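Local coordinates for protein 3-methylornithine synthase (Methanosarcina barkeri, PDB 3T7V) that isomerises L-lysine to (3R)-3-methyl-D-ornithine by radical S-adenosylmethionine chemistry with a [4Fe-4S] cluster, a step in the biosynthesis of pyrrolysine, at residues L288-G293 / R329-M334. Residues are numbered along the deposited sequence; the frame is centred on the assembly and turned at random.
Sequences LRLNAG and RRLEIM
Leu290 and Leu331 are nearest neighbours across the contact, with CA atoms 9.3 Å apart, and Asn291 and Met334 follow with theirs at 9.2 Å, so the last turn of helix 278-291 meets residues 329-334 of helix 324-334 through side chains alone. Leu290 and Met334 both leave the backbone toward the opposite helix. The two leucines cross at about a right angle, CD1 of Leu290 pressed on CD2 of Leu331 at a tight 3.5 Å. The same CD1 methyl also lies near SD of Met334, 3.9 Å away, so that one methyl touches both Leu331 and the thioether. Met334 runs extended to its sulfur and then bends at chi3 (71°), turning CE aside to the Asn291 amide and to within 3.9 Å of CB of Leu290. That methyl meets Asn291 from the opposite direction, ending 3.5 Å from OD1; the amide thus borders the apolar contact at its partly exposed margin. In the TIM-barrel fold of this radical SAM enzyme, helix 278-291 lies between the parallel neighbours strand 275-277 and strand 296-300, making a beta-alpha-beta crossover, and helix 324-334 packs against its C-terminal end. Leu290 also touches Ala276 of strand 275-277; its side chain is about 9 Å from that of Thr298, which binds 3-methylornithine. Gly293, at positive phi (120°), closes helix 278-291 in a Schellman motif, its N bonded to Leu290 O at 3.0 Å. Arg51 and Arg48 donate to the carbonyls of Leu290 and Asn291, respectively. Away from the apolar patch, a salt bridge from Arg330 to Asp284 ties the two helices together a second time.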
# COMPACT_ATOMS: atom_id res chain seq x y z
N LEU A 288 -8.35 5.59 -12.35
CA LEU A 288 -9.62 5.20 -11.75
C LEU A 288 -9.54 5.33 -10.22
O LEU A 288 -10.49 5.74 -9.51
CB LEU A 288 -9.90 3.74 -12.11
CG LEU A 288 -10.27 3.48 -13.59
CD1 LEU A 288 -10.34 2.00 -13.93
CD2 LEU A 288 -11.59 4.16 -13.89
N ARG A 289 -8.37 4.96 -9.71
CA ARG A 289 -8.18 4.96 -8.20
C ARG A 289 -8.06 6.36 -7.68
O ARG A 289 -8.67 6.70 -6.63
CB ARG A 289 -6.94 4.12 -7.82
CG ARG A 289 -7.19 2.61 -8.03
CD ARG A 289 -5.92 1.80 -8.31
NE ARG A 289 -6.29 0.37 -8.28
CZ ARG A 289 -6.92 -0.30 -9.28
NH1 ARG A 289 -7.27 0.32 -10.43
NH2 ARG A 289 -7.25 -1.58 -9.10
N LEU A 290 -7.31 7.25 -8.35
CA LEU A 290 -7.34 8.67 -7.98
C LEU A 290 -8.74 9.29 -8.09
O LEU A 290 -9.18 10.05 -7.17
CB LEU A 290 -6.37 9.53 -8.83
CG LEU A 290 -4.88 9.12 -8.61
CD1 LEU A 290 -4.04 9.74 -9.75
CD2 LEU A 290 -4.37 9.61 -7.22
N ASN A 291 -9.49 8.92 -9.15
CA ASN A 291 -10.86 9.44 -9.26
C ASN A 291 -11.82 8.81 -8.29
O ASN A 291 -12.95 9.28 -8.18
CB ASN A 291 -11.33 9.26 -10.70
CG ASN A 291 -10.68 10.26 -11.62
OD1 ASN A 291 -10.26 11.37 -11.18
ND2 ASN A 291 -10.60 9.91 -12.90
N ALA A 292 -11.42 7.80 -7.55
CA ALA A 292 -12.25 7.25 -6.45
C ALA A 292 -11.82 7.85 -5.08
O ALA A 292 -12.45 7.54 -4.06
CB ALA A 292 -12.09 5.73 -6.37
N GLY A 293 -10.79 8.71 -5.06
CA GLY A 293 -10.41 9.38 -3.80
C GLY A 293 -9.01 9.14 -3.29
O GLY A 293 -8.65 9.63 -2.25
N ARG A 329 3.03 12.57 -16.28
CA ARG A 329 2.36 12.94 -17.58
C ARG A 329 0.88 12.67 -17.45
O ARG A 329 0.05 13.49 -17.88
CB ARG A 329 2.95 12.11 -18.73
CG ARG A 329 2.20 12.24 -20.07
CD ARG A 329 2.89 11.50 -21.23
NE ARG A 329 2.08 11.59 -22.46
CZ ARG A 329 2.38 11.02 -23.63
NH1 ARG A 329 1.56 11.18 -24.67
NH2 ARG A 329 3.48 10.27 -23.77
N ARG A 330 0.51 11.47 -16.92
CA ARG A 330 -0.90 11.13 -16.84
C ARG A 330 -1.59 12.06 -15.79
O ARG A 330 -2.74 12.45 -16.01
CB ARG A 330 -1.11 9.64 -16.52
CG ARG A 330 -2.56 9.20 -16.53
CD ARG A 330 -3.17 9.18 -17.94
NE ARG A 330 -2.32 8.31 -18.76
CZ ARG A 330 -2.60 7.03 -19.04
NH1 ARG A 330 -3.70 6.46 -18.56
NH2 ARG A 330 -1.75 6.31 -19.78
N LEU A 331 -0.94 12.35 -14.67
CA LEU A 331 -1.58 13.28 -13.68
C LEU A 331 -1.88 14.63 -14.39
O LEU A 331 -2.93 15.23 -14.10
CB LEU A 331 -0.62 13.60 -12.53
CG LEU A 331 -0.34 12.31 -11.74
CD1 LEU A 331 0.65 12.73 -10.66
CD2 LEU A 331 -1.59 11.81 -11.04
N GLU A 332 -0.93 15.13 -15.20
CA GLU A 332 -1.14 16.42 -15.90
C GLU A 332 -2.43 16.38 -16.77
O GLU A 332 -3.30 17.32 -16.72
CB GLU A 332 0.08 16.78 -16.71
CG GLU A 332 -0.06 18.23 -17.26
CD GLU A 332 1.04 18.65 -18.23
OE1 GLU A 332 1.31 17.91 -19.22
OE2 GLU A 332 1.62 19.75 -18.02
N ILE A 333 -2.59 15.30 -17.53
CA ILE A 333 -3.81 15.05 -18.33
C ILE A 333 -5.08 15.09 -17.47
O ILE A 333 -6.13 15.63 -17.86
CB ILE A 333 -3.67 13.70 -19.05
CG1 ILE A 333 -2.72 13.88 -20.24
CG2 ILE A 333 -5.01 13.14 -19.47
CD1 ILE A 333 -2.16 12.58 -20.80
N MET A 334 -4.95 14.56 -16.24
CA MET A 334 -6.08 14.52 -15.31
C MET A 334 -6.33 15.84 -14.64
O MET A 334 -7.34 15.99 -13.98
CB MET A 334 -5.82 13.51 -14.17
CG MET A 334 -5.82 12.09 -14.64
SD MET A 334 -5.41 11.13 -13.16
CE MET A 334 -6.94 11.31 -12.22